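Local coordinates for protein ATP-dependent RNA helicase HrpB (Escherichia coli, PDB 6EUD) that hydrolyses ATP to ADP and phosphate as a DExH-box NTPase of the RNA helicase group and binds single-stranded RNA, at residues A[622-627]-A[665-670]; A[613-618]-A[673-678]; A[638-643]-A[653-658]; A[589-594]-A[599-604]. All coordinates share one frame; numbering follows the deposited sequence.

How the interactions relate
Read from the N terminus, the series starts with interaction 4, a beta hairpin complete before the other three contacts open. Interaction 2 then opens on helix 608-622, interaction 1 in the turn at its end, and interaction 3 on helix 631-646. They close in reverse order, at 653-658, 665-670 and 673-678, so interaction 3 lies within interaction 1 and interaction 1 within interaction 2, with no crossing. Together they join these two helices and the turn between them to the later segments leading into helix 657-662 and out of helix 664-667. Interactions 1 and 2 touch by a probable Gln613-Glu665 hydrogen bond. Leu624 packs on Asp657 of interaction 3, while interaction 4 touches none of the others.

Interaction 1 (A[622-627]-A[665-670]); sequences KGLSVL and ETWLLP
Leu627 and Leu668 reach toward each other tip to tip, and Leu627 brings both methyls to the single methyl CD2 of its partner: Leu627 CD1 stands 4.0 Å from Leu668 CD2, and Leu627 CD2 is only slightly farther from the same methyl. The indole of Trp667 lies beside this meeting point. Its chi1 of 72° sets CG between the backbone N and the carbonyl carbon, and the ring lies against its own neighbour, with Leu668 CB 4.0 Å above the plane and over the ring centre. Leu627 comes at the indole obliquely from the opposite direction, its CD1 being 4.2 Å from Trp667 CH2. Leu624 approaches differently, at the ring edge and near its plane, where Leu624 CD2 is 4.4 Å from Trp667 CZ2. The short 3-10 turn 624-626 brings both leucines of 622-627 to the same side, helped by the bond from Leu627 N to Leu624 O (2.9 Å), after Gly623 has ended helix 608-622 with a positive phi.

Around the contact, Ile619 packs on Leu668 and Ile686 on Leu627, while Ala689 touches the indole. The one polar atom of the indole, NE1, donates to Leu660 O in the preceding helix, which helps fix the rotation of the ring. Between the two segments themselves the cohesion is wholly apolar: four buried side chains join through methyls and a ring, a union depending on shape and exclusion of water rather than on directed bonds.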
loop_
_atom_site.group_PDB
_atom_site.type_symbol
_atom_site.label_atom_id
_atom_site.label_comp_id
_atom_site.label_asym_id
_atom_site.label_seq_id
_atom_site.Cartn_x
_atom_site.Cartn_y
_atom_site.Cartn_z
ATOM N N LYS A 622 -7.794 -24.471 20.036
ATOM C CA LYS A 622 -7.055 -25.003 21.180
ATOM C C LYS A 622 -5.558 -25.150 20.919
ATOM O O LYS A 622 -4.769 -25.290 21.858
ATOM C CB LYS A 622 -7.637 -26.356 21.601
ATOM C CG LYS A 622 -9.012 -26.267 22.218
ATOM C CD LYS A 622 -8.979 -25.345 23.406
ATOM C CE LYS A 622 -10.226 -25.470 24.255
ATOM N NZ LYS A 622 -11.416 -25.057 23.503
ATOM N N GLY A 623 -5.175 -25.124 19.648
ATOM C CA GLY A 623 -3.785 -25.280 19.267
ATOM C C GLY A 623 -3.417 -26.718 18.924
ATOM O O GLY A 623 -4.152 -27.659 19.224
ATOM N N LEU A 624 -2.263 -26.890 18.297
ATOM C CA LEU A 624 -1.813 -28.206 17.867
ATOM C C LEU A 624 -1.579 -29.187 19.020
ATOM O O LEU A 624 -1.536 -30.399 18.821
ATOM C CB LEU A 624 -0.533 -28.065 17.061
ATOM C CG LEU A 624 -0.713 -27.307 15.767
ATOM C CD1 LEU A 624 0.651 -27.157 15.123
ATOM C CD2 LEU A 624 -1.663 -28.084 14.875
ATOM N N SER A 625 -1.421 -28.649 20.218
ATOM C CA SER A 625 -1.234 -29.446 21.414
ATOM C C SER A 625 -2.277 -30.551 21.645
ATOM O O SER A 625 -2.009 -31.481 22.398
ATOM C CB SER A 625 -1.209 -28.501 22.617
ATOM O OG SER A 625 -1.751 -29.091 23.782
ATOM N N VAL A 626 -3.461 -30.458 21.032
ATOM C CA VAL A 626 -4.474 -31.506 21.246
ATOM C C VAL A 626 -4.193 -32.754 20.415
ATOM O O VAL A 626 -4.810 -33.790 20.627
ATOM C CB VAL A 626 -5.929 -31.037 20.930
ATOM C CG1 VAL A 626 -6.431 -30.045 21.983
ATOM C CG2 VAL A 626 -6.046 -30.483 19.509
ATOM N N LEU A 627 -3.267 -32.643 19.471
ATOM C CA LEU A 627 -2.830 -33.787 18.686
ATOM C C LEU A 627 -1.772 -34.561 19.459
ATOM O O LEU A 627 -1.247 -34.070 20.473
ATOM C CB LEU A 627 -2.282 -33.328 17.339
ATOM C CG LEU A 627 -3.346 -32.554 16.566
ATOM C CD1 LEU A 627 -2.767 -32.000 15.296
ATOM C CD2 LEU A 627 -4.546 -33.466 16.302
ATOM N N GLU A 665 -6.705 -28.681 6.720
ATOM C CA GLU A 665 -7.512 -29.278 5.664
ATOM C C GLU A 665 -6.650 -30.084 4.684
ATOM O O GLU A 665 -7.045 -31.148 4.211
ATOM C CB GLU A 665 -8.293 -28.179 4.919
ATOM C CG GLU A 665 -9.489 -27.596 5.703
ATOM C CD GLU A 665 -9.079 -26.630 6.820
ATOM O OE1 GLU A 665 -7.921 -26.138 6.811
ATOM O OE2 GLU A 665 -9.913 -26.358 7.719
ATOM N N THR A 666 -5.454 -29.590 4.392
ATOM C CA THR A 666 -4.608 -30.259 3.414
ATOM C C THR A 666 -3.784 -31.417 4.032
ATOM O O THR A 666 -3.774 -32.514 3.477
ATOM C CB THR A 666 -3.676 -29.244 2.708
ATOM O OG1 THR A 666 -2.810 -28.630 3.664
ATOM C CG2 THR A 666 -4.487 -28.154 2.075
ATOM N N TRP A 667 -3.133 -31.206 5.180
ATOM C CA TRP A 667 -2.253 -32.252 5.723
ATOM C C TRP A 667 -2.887 -33.202 6.747
ATOM O O TRP A 667 -2.433 -34.347 6.883
ATOM C CB TRP A 667 -0.982 -31.624 6.333
ATOM C CG TRP A 667 -1.136 -30.871 7.627
ATOM C CD1 TRP A 667 -1.488 -29.565 7.768
ATOM C CD2 TRP A 667 -0.881 -31.360 8.959
ATOM N NE1 TRP A 667 -1.498 -29.209 9.101
ATOM C CE2 TRP A 667 -1.126 -30.293 9.852
ATOM C CE3 TRP A 667 -0.485 -32.598 9.482
ATOM C CZ2 TRP A 667 -0.986 -30.427 11.247
ATOM C CZ3 TRP A 667 -0.344 -32.732 10.865
ATOM C CH2 TRP A 667 -0.597 -31.652 11.732
ATOM N N LEU A 668 -3.923 -32.752 7.456
ATOM C CA LEU A 668 -4.455 -33.528 8.572
ATOM C C LEU A 668 -5.787 -34.179 8.266
ATOM O O LEU A 668 -6.008 -35.342 8.615
ATOM C CB LEU A 668 -4.595 -32.657 9.819
ATOM C CG LEU A 668 -5.073 -33.503 11.003
ATOM C CD1 LEU A 668 -4.059 -34.637 11.262
ATOM C CD2 LEU A 668 -5.309 -32.650 12.268
ATOM N N LEU A 669 -6.680 -33.425 7.629
ATOM C CA LEU A 669 -8.022 -33.915 7.300
ATOM C C LEU A 669 -8.046 -35.231 6.494
ATOM O O LEU A 669 -8.847 -36.104 6.818
ATOM C CB LEU A 669 -8.814 -32.829 6.555
ATOM C CG LEU A 669 -10.221 -33.189 6.052
ATOM C CD1 LEU A 669 -11.137 -33.657 7.182
ATOM C CD2 LEU A 669 -10.821 -31.995 5.320
ATOM N N PRO A 670 -7.175 -35.395 5.463
ATOM C CA PRO A 670 -7.201 -36.668 4.727
ATOM C C PRO A 670 -7.088 -37.904 5.609
ATOM O O PRO A 670 -7.585 -38.956 5.218
ATOM C CB PRO A 670 -5.972 -36.575 3.821
ATOM C CG PRO A 670 -5.802 -35.132 3.593
ATOM C CD PRO A 670 -6.196 -34.459 4.874
#

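Interaction 2 (A[613-618]-A[673-678]); sequences QAMLNG and TGVHSL
Met615 reaches from helix 608-622 into the irregular segment 673-678 and carries nearly the whole contact. Beyond CG its chain runs straight, with chi2 and chi3 close to 180°, and this full extension carries the terminal methyl right up to the backbone opposite. Met615 CE sits 3.5 Å from Ser677 C and 3.7 Å from Ser677 O, and Leu678 N is 3.8 Å from the same CE, so the methyl rests against the peptide unit joining these two residues. Halfway along, Met615 SD passes Val675 CG1 at 4.0 Å, the two side chains crossing at a slant. Nearer the helix, Met615 CG approaches Leu678 CD2 at 4.3 Å. The close part is thus one unbranched side chain set end-on against a backbone, with a valine at the sulfur and a leucine nearer its root.

The solvent side is of another kind. His676 and Ser677 turn their side chains away from the helix and lend the methionine only main-chain atoms. The imidazole of His676 folds back, with Gly674 C 3.6 Å above one face and toward its rim, and its ND1 makes a weak hydrogen bond to Glu608. Val675 O, by contrast, accepts a hydrogen bond from His612 NE2, a polar link to the same helix.

While Met615 faces this loop, Ala614 and Asn617 meet strand 571-579. Helix 608-622 thus packs with one side on that outer strand of a three-stranded antiparallel sheet, and with a neighbouring side on the loop that links helices 664-667 and 686-692.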
loop_
_atom_site.group_PDB
_atom_site.type_symbol
_atom_site.label_atom_id
_atom_site.label_comp_id
_atom_site.label_asym_id
_atom_site.label_seq_id
_atom_site.Cartn_x
_atom_site.Cartn_y
_atom_site.Cartn_z
ATOM N N GLN A 613 -14.483 -31.346 9.960
ATOM C CA GLN A 613 -14.221 -29.944 9.731
ATOM C C GLN A 613 -14.377 -29.171 11.044
ATOM O O GLN A 613 -13.535 -28.324 11.374
ATOM C CB GLN A 613 -15.146 -29.385 8.645
ATOM C CG GLN A 613 -14.783 -27.960 8.204
ATOM C CD GLN A 613 -13.394 -27.865 7.526
ATOM O OE1 GLN A 613 -13.022 -28.726 6.722
ATOM N NE2 GLN A 613 -12.634 -26.817 7.861
ATOM N N ALA A 614 -15.429 -29.477 11.804
ATOM C CA ALA A 614 -15.669 -28.781 13.071
ATOM C C ALA A 614 -14.520 -29.030 14.055
ATOM O O ALA A 614 -14.162 -28.149 14.835
ATOM C CB ALA A 614 -17.008 -29.200 13.684
ATOM N N MET A 615 -13.937 -30.224 14.011
ATOM C CA MET A 615 -12.790 -30.545 14.855
ATOM C C MET A 615 -11.532 -29.756 14.457
ATOM O O MET A 615 -10.752 -29.338 15.337
ATOM C CB MET A 615 -12.508 -32.045 14.799
ATOM C CG MET A 615 -13.537 -32.905 15.513
ATOM S SD MET A 615 -13.138 -34.670 15.387
ATOM C CE MET A 615 -14.436 -35.398 16.390
ATOM N N LEU A 616 -11.319 -29.580 13.146
ATOM C CA LEU A 616 -10.205 -28.757 12.658
ATOM C C LEU A 616 -10.279 -27.343 13.220
ATOM O O LEU A 616 -9.257 -26.781 13.635
ATOM C CB LEU A 616 -10.180 -28.691 11.127
ATOM C CG LEU A 616 -9.902 -29.985 10.354
ATOM C CD1 LEU A 616 -9.630 -29.662 8.913
ATOM C CD2 LEU A 616 -8.739 -30.723 10.948
ATOM N N ASN A 617 -11.487 -26.768 13.226
ATOM C CA ASN A 617 -11.699 -25.446 13.798
ATOM C C ASN A 617 -11.449 -25.421 15.308
ATOM O O ASN A 617 -10.983 -24.418 15.867
ATOM C CB ASN A 617 -13.120 -24.959 13.496
ATOM C CG ASN A 617 -13.338 -24.661 12.020
ATOM O OD1 ASN A 617 -12.431 -24.212 11.331
ATOM N ND2 ASN A 617 -14.548 -24.903 11.536
ATOM N N GLY A 618 -11.762 -26.531 15.966
ATOM C CA GLY A 618 -11.506 -26.671 17.384
ATOM C C GLY A 618 -10.014 -26.684 17.650
ATOM O O GLY A 618 -9.540 -26.123 18.644
ATOM N N THR A 673 -10.408 -40.188 8.550
ATOM C CA THR A 673 -11.460 -41.157 8.300
ATOM C C THR A 673 -11.649 -42.041 9.530
ATOM O O THR A 673 -10.685 -42.595 10.060
ATOM C CB THR A 673 -11.146 -42.028 7.076
ATOM O OG1 THR A 673 -10.771 -41.183 5.979
ATOM C CG2 THR A 673 -12.363 -42.862 6.688
ATOM N N GLY A 674 -12.886 -42.149 9.994
ATOM C CA GLY A 674 -13.184 -42.998 11.129
ATOM C C GLY A 674 -13.012 -42.333 12.482
ATOM O O GLY A 674 -13.342 -42.928 13.509
ATOM N N VAL A 675 -12.487 -41.112 12.499
ATOM C CA VAL A 675 -12.459 -40.340 13.735
ATOM C C VAL A 675 -13.866 -39.832 14.043
ATOM O O VAL A 675 -14.393 -38.984 13.329
ATOM C CB VAL A 675 -11.496 -39.153 13.656
ATOM C CG1 VAL A 675 -11.564 -38.337 14.938
ATOM C CG2 VAL A 675 -10.076 -39.628 13.389
ATOM N N HIS A 676 -14.469 -40.353 15.105
ATOM C CA HIS A 676 -15.859 -40.033 15.421
ATOM C C HIS A 676 -16.008 -39.329 16.776
ATOM O O HIS A 676 -17.116 -39.063 17.230
ATOM C CB HIS A 676 -16.716 -41.310 15.417
ATOM C CG HIS A 676 -16.675 -42.069 14.136
ATOM N ND1 HIS A 676 -17.179 -41.592 12.943
ATOM C CD2 HIS A 676 -16.213 -43.333 13.856
ATOM C CE1 HIS A 676 -17.006 -42.489 11.999
ATOM N NE2 HIS A 676 -16.440 -43.548 12.517
ATOM N N SER A 677 -14.891 -39.048 17.434
ATOM C CA SER A 677 -14.921 -38.449 18.768
ATOM C C SER A 677 -13.666 -37.649 18.996
ATOM O O SER A 677 -12.633 -37.928 18.382
ATOM C CB SER A 677 -15.024 -39.513 19.858
ATOM O OG SER A 677 -13.817 -40.265 19.948
ATOM N N LEU A 678 -13.741 -36.673 19.895
ATOM C CA LEU A 678 -12.556 -35.895 20.254
ATOM C C LEU A 678 -11.439 -36.802 20.758
ATOM O O LEU A 678 -10.268 -36.483 20.607
ATOM C CB LEU A 678 -12.909 -34.825 21.295
ATOM C CG LEU A 678 -13.520 -33.537 20.726
ATOM C CD1 LEU A 678 -13.789 -32.545 21.823
ATOM C CD2 LEU A 678 -12.585 -32.925 19.711
#

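Interaction 3 (A[638-643]-A[653-658])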
loop_
_atom_site.group_PDB
_atom_site.type_symbol
_atom_site.label_atom_id
_atom_site.label_comp_id
_atom_site.label_asym_id
_atom_site.label_seq_id
_atom_site.Cartn_x
_atom_site.Cartn_y
_atom_site.Cartn_z
ATOM N N LEU A 638 11.051 -30.949 13.403
ATOM C CA LEU A 638 12.321 -30.254 13.541
ATOM C C LEU A 638 13.267 -30.562 12.358
ATOM O O LEU A 638 13.968 -29.669 11.861
ATOM C CB LEU A 638 12.970 -30.624 14.878
ATOM C CG LEU A 638 12.276 -30.053 16.113
ATOM C CD1 LEU A 638 12.847 -30.592 17.423
ATOM C CD2 LEU A 638 12.389 -28.545 16.076
ATOM N N ARG A 639 13.280 -31.808 11.888
ATOM C CA ARG A 639 14.108 -32.145 10.727
ATOM C C ARG A 639 13.665 -31.390 9.486
ATOM O O ARG A 639 14.502 -30.985 8.667
ATOM C CB ARG A 639 14.081 -33.647 10.471
ATOM C CG ARG A 639 14.919 -34.393 11.503
ATOM C CD ARG A 639 14.534 -35.863 11.594
ATOM N NE ARG A 639 14.846 -36.528 10.334
ATOM C CZ ARG A 639 14.216 -37.610 9.909
ATOM N NH1 ARG A 639 13.238 -38.135 10.645
ATOM N NH2 ARG A 639 14.536 -38.142 8.740
ATOM N N LEU A 640 12.352 -31.193 9.342
ATOM C CA LEU A 640 11.822 -30.394 8.230
ATOM C C LEU A 640 12.266 -28.926 8.328
ATOM O O LEU A 640 12.612 -28.303 7.320
ATOM C CB LEU A 640 10.297 -30.494 8.178
ATOM C CG LEU A 640 9.850 -31.865 7.659
ATOM C CD1 LEU A 640 8.328 -32.058 7.802
ATOM C CD2 LEU A 640 10.320 -32.040 6.204
ATOM N N LEU A 641 12.278 -28.392 9.545
ATOM C CA LEU A 641 12.741 -27.038 9.774
ATOM C C LEU A 641 14.209 -26.929 9.388
ATOM O O LEU A 641 14.588 -25.971 8.704
ATOM C CB LEU A 641 12.567 -26.613 11.234
ATOM C CG LEU A 641 11.162 -26.336 11.757
ATOM C CD1 LEU A 641 11.211 -25.944 13.245
ATOM C CD2 LEU A 641 10.475 -25.265 10.917
ATOM N N CYS A 642 15.026 -27.900 9.828
ATOM C CA CYS A 642 16.474 -27.862 9.568
ATOM C C CYS A 642 16.809 -28.058 8.095
ATOM O O CYS A 642 17.678 -27.370 7.577
ATOM C CB CYS A 642 17.202 -28.907 10.414
ATOM S SG CYS A 642 17.156 -28.443 12.159
ATOM N N ALA A 643 16.115 -28.976 7.425
ATOM C CA ALA A 643 16.264 -29.162 5.972
ATOM C C ALA A 643 16.075 -27.862 5.207
ATOM O O ALA A 643 16.799 -27.595 4.247
ATOM C CB ALA A 643 15.272 -30.210 5.454
ATOM N N PRO A 653 8.316 -28.175 2.949
ATOM C CA PRO A 653 7.094 -27.573 3.492
ATOM C C PRO A 653 7.334 -26.772 4.759
ATOM O O PRO A 653 8.135 -27.152 5.605
ATOM C CB PRO A 653 6.201 -28.788 3.784
ATOM C CG PRO A 653 7.139 -29.895 3.966
ATOM C CD PRO A 653 8.244 -29.641 2.972
ATOM N N ALA A 654 6.640 -25.653 4.872
ATOM C CA ALA A 654 6.620 -24.912 6.109
ATOM C C ALA A 654 5.908 -25.759 7.164
ATOM O O ALA A 654 4.881 -26.376 6.887
ATOM C CB ALA A 654 5.930 -23.577 5.921
ATOM N N VAL A 655 6.473 -25.801 8.362
ATOM C CA VAL A 655 5.922 -26.603 9.436
ATOM C C VAL A 655 5.958 -25.837 10.744
ATOM O O VAL A 655 6.035 -26.424 11.814
ATOM C CB VAL A 655 6.685 -27.934 9.596
ATOM C CG1 VAL A 655 6.421 -28.830 8.400
ATOM C CG2 VAL A 655 8.182 -27.670 9.771
ATOM N N ASP A 656 5.893 -24.515 10.654
ATOM C CA ASP A 656 5.671 -23.684 11.836
ATOM C C ASP A 656 4.213 -23.813 12.261
ATOM O O ASP A 656 3.369 -24.175 11.442
ATOM C CB ASP A 656 6.020 -22.238 11.528
ATOM C CG ASP A 656 5.250 -21.713 10.343
ATOM O OD1 ASP A 656 5.550 -22.136 9.202
ATOM O OD2 ASP A 656 4.352 -20.872 10.550
ATOM N N ASP A 657 3.918 -23.503 13.519
ATOM C CA ASP A 657 2.574 -23.670 14.060
ATOM C C ASP A 657 1.501 -23.015 13.207
ATOM O O ASP A 657 0.465 -23.631 12.933
ATOM C CB ASP A 657 2.502 -23.131 15.486
ATOM C CG ASP A 657 2.859 -24.180 16.516
ATOM O OD1 ASP A 657 3.695 -25.058 16.207
ATOM O OD2 ASP A 657 2.307 -24.135 17.634
ATOM N N GLU A 658 1.738 -21.794 12.745
ATOM C CA GLU A 658 0.685 -21.120 11.995
ATOM C C GLU A 658 0.448 -21.732 10.608
ATOM O O GLU A 658 -0.701 -21.856 10.193
ATOM C CB GLU A 658 0.972 -19.624 11.871
ATOM C CG GLU A 658 -0.305 -18.813 11.644
ATOM C CD GLU A 658 -0.060 -17.319 11.467
ATOM O OE1 GLU A 658 1.066 -16.856 11.756
ATOM O OE2 GLU A 658 -1.001 -16.608 11.038
HETATM O O HOH W 1 10.369 -26.601 6.723
#
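The pyrrolidine ring of Pro653 is the nearest approach to a flat group in this contact, and it takes part through one corner: its CG stands 4.4 Å from Leu640 CD2. The closer work is done by branched chains. Val655 points at helix 631-646 and sets its two methyls against successive leucines. Val655 CG1 meets Leu640 CD1 at 3.8 Å, the two side chains crossing at about a right angle, whereas Val655 CG2 meets Leu641 CD2 at 3.5 Å on a slanting course. With chi1 at -69°, CG1 is anti to the carbonyl carbon, which leaves Val655 CG2 between N and C, facing Leu641 and also 3.9 Å from Leu640 CB.

Water 1 adds a polar bridge beside this apolar patch. It donates to Pro653 O at 2.6 Å and, more weakly, to Leu640 O at 2.9 Å, so that two backbone carbonyls of the different segments share one mediator. Leu702 of helix 696-705 packs against Leu640.

Just beyond Val655, Asp656 takes the N-cap position of helix 657-662, its side chain capping a backbone N in the first turn, and its OD1 also bonds Ser659 OG. The whole is a helix-loop-helix connection, in which the incoming loop is pinned on the first helix by a valine before an aspartate starts the second.

Interaction 4 (A[589-594]-A[599-604]); sequences RRLQIG and KVQPLA
Arg589 and Gln601 lie side by side because their torsions send both chains the same way: Arg589 holds CG anti to its amide N (chi1 165°), and Gln601 places CG between N and the carbonyl carbon (chi1 51°) before running straight. Gln601 CG consequently rests 3.7 Å from Arg589 CB, and its OE1 is 3.9 Å from Arg589 CD, with amide and guanidinium planes 89° apart. Leu603 crosses the arginine at about a right angle, putting CD1 over one guanidinium face.

In the backbone Arg589 and Gln601 are an antiparallel hydrogen-bonded pair, Arg589 N to Gln601 O (2.6 Å) and Gln601 N to Arg589 O (2.8 Å). Leu591 and Lys599 form the next, Leu591 N to Lys599 O (2.9 Å) with a weak return bond, and Leu591 CD1 packs on Lys599 CE. Arg590 and Val600 form the non-hydrogen-bonded pair on the other face. Replacing Gln601 by an alanine takes away the chain alongside the arginine's methylenes and would probably open a gap there.

Arg589 is salt-bridged to Asp574 of strand 571-579 and Glu610 of helix 608-622. Strand 584-593, backbone-bonded at Arg590 to Ser573, is the middle of a three-stranded sheet, between 571-579 and its hairpin partner 596-602.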
loop_
_atom_site.group_PDB
_atom_site.type_symbol
_atom_site.label_atom_id
_atom_site.label_comp_id
_atom_site.label_asym_id
_atom_site.label_seq_id
_atom_site.Cartn_x
_atom_site.Cartn_y
_atom_site.Cartn_z
ATOM N N ARG A 589 -22.617 -24.225 16.038
ATOM C CA ARG A 589 -22.590 -23.757 14.650
ATOM C C ARG A 589 -22.720 -22.231 14.635
ATOM O O ARG A 589 -23.628 -21.679 15.280
ATOM C CB ARG A 589 -23.708 -24.407 13.831
ATOM C CG ARG A 589 -23.988 -23.743 12.493
ATOM C CD ARG A 589 -24.756 -24.688 11.591
ATOM N NE ARG A 589 -23.894 -25.759 11.094
ATOM C CZ ARG A 589 -24.321 -26.839 10.445
ATOM N NH1 ARG A 589 -25.611 -27.017 10.211
ATOM N NH2 ARG A 589 -23.451 -27.752 10.037
ATOM N N ARG A 590 -21.801 -21.564 13.926
ATOM C CA ARG A 590 -21.815 -20.110 13.805
ATOM C C ARG A 590 -22.105 -19.661 12.365
ATOM O O ARG A 590 -21.388 -20.029 11.425
ATOM C CB ARG A 590 -20.480 -19.524 14.285
ATOM C CG ARG A 590 -20.477 -18.000 14.445
ATOM C CD ARG A 590 -19.072 -17.395 14.434
ATOM N NE ARG A 590 -18.146 -18.150 15.276
ATOM C CZ ARG A 590 -17.959 -17.948 16.581
ATOM N NH1 ARG A 590 -18.637 -17.005 17.228
ATOM N NH2 ARG A 590 -17.087 -18.698 17.243
ATOM N N LEU A 591 -23.167 -18.882 12.188
ATOM C CA LEU A 591 -23.368 -18.192 10.918
ATOM C C LEU A 591 -22.665 -16.834 10.995
ATOM O O LEU A 591 -22.863 -16.088 12.002
ATOM C CB LEU A 591 -24.857 -18.038 10.619
ATOM C CG LEU A 591 -25.577 -19.388 10.491
ATOM C CD1 LEU A 591 -27.055 -19.241 10.098
ATOM C CD2 LEU A 591 -24.827 -20.235 9.493
ATOM N N GLN A 592 -21.818 -16.492 10.011
ATOM C CA GLN A 592 -21.128 -15.230 10.243
ATOM C C GLN A 592 -21.172 -14.418 8.896
ATOM O O GLN A 592 -21.280 -14.965 7.774
ATOM C CB GLN A 592 -19.694 -15.466 10.711
ATOM C CG GLN A 592 -18.895 -16.214 9.621
ATOM C CD GLN A 592 -17.825 -17.150 10.160
ATOM O OE1 GLN A 592 -16.702 -16.753 10.489
ATOM N NE2 GLN A 592 -18.124 -18.479 10.001
ATOM N N ILE A 593 -21.210 -13.102 9.007
ATOM C CA ILE A 593 -20.979 -12.239 7.868
ATOM C C ILE A 593 -19.601 -11.629 8.044
ATOM O O ILE A 593 -19.418 -10.707 8.838
ATOM C CB ILE A 593 -22.042 -11.154 7.756
ATOM C CG1 ILE A 593 -23.428 -11.780 7.581
ATOM C CG2 ILE A 593 -21.742 -10.309 6.576
ATOM C CD1 ILE A 593 -24.524 -10.792 7.541
ATOM N N GLY A 594 -18.617 -12.174 7.340
ATOM C CA GLY A 594 -17.239 -11.792 7.592
ATOM C C GLY A 594 -16.861 -12.143 9.019
ATOM O O GLY A 594 -17.025 -13.285 9.432
ATOM N N LYS A 599 -25.367 -15.460 14.141
ATOM C CA LYS A 599 -26.095 -16.406 14.957
ATOM C C LYS A 599 -25.162 -17.509 15.440
ATOM O O LYS A 599 -24.242 -17.915 14.729
ATOM C CB LYS A 599 -27.270 -16.994 14.172
ATOM C CG LYS A 599 -28.300 -17.661 15.056
ATOM C CD LYS A 599 -29.475 -18.213 14.264
ATOM C CE LYS A 599 -29.075 -19.424 13.439
ATOM N NZ LYS A 599 -30.273 -20.088 12.847
ATOM N N VAL A 600 -25.391 -17.969 16.664
ATOM C CA VAL A 600 -24.722 -19.153 17.175
ATOM C C VAL A 600 -25.777 -20.139 17.649
ATOM O O VAL A 600 -26.721 -19.771 18.343
ATOM C CB VAL A 600 -23.736 -18.824 18.316
ATOM C CG1 VAL A 600 -22.420 -18.349 17.749
ATOM C CG2 VAL A 600 -24.308 -17.786 19.238
ATOM N N GLN A 601 -25.621 -21.394 17.249
ATOM C CA GLN A 601 -26.602 -22.417 17.571
ATOM C C GLN A 601 -25.908 -23.707 17.957
ATOM O O GLN A 601 -24.776 -23.946 17.545
ATOM C CB GLN A 601 -27.546 -22.646 16.383
ATOM C CG GLN A 601 -26.845 -22.887 15.042
ATOM C CD GLN A 601 -27.825 -23.106 13.888
ATOM O OE1 GLN A 601 -27.708 -22.484 12.828
ATOM N NE2 GLN A 601 -28.788 -24.000 14.090
ATOM N N PRO A 602 -26.580 -24.540 18.768
ATOM C CA PRO A 602 -26.004 -25.849 19.097
ATOM C C PRO A 602 -25.872 -26.720 17.856
ATOM O O PRO A 602 -26.753 -26.738 16.998
ATOM C CB PRO A 602 -27.003 -26.437 20.100
ATOM C CG PRO A 602 -28.260 -25.666 19.903
ATOM C CD PRO A 602 -27.845 -24.298 19.485
ATOM N N LEU A 603 -24.753 -27.422 17.757
ATOM C CA LEU A 603 -24.493 -28.252 16.594
ATOM C C LEU A 603 -25.459 -29.437 16.538
ATOM O O LEU A 603 -25.434 -30.317 17.407
ATOM C CB LEU A 603 -23.038 -28.739 16.607
ATOM C CG LEU A 603 -22.421 -29.224 15.293
ATOM C CD1 LEU A 603 -22.498 -28.158 14.219
ATOM C CD2 LEU A 603 -20.989 -29.620 15.517
ATOM N N ALA A 604 -26.322 -29.444 15.522
ATOM C CA ALA A 604 -27.181 -30.597 15.256
ATOM C C ALA A 604 -26.316 -31.779 14.830
ATOM O O ALA A 604 -25.155 -31.587 14.465
ATOM C CB ALA A 604 -28.214 -30.271 14.184
#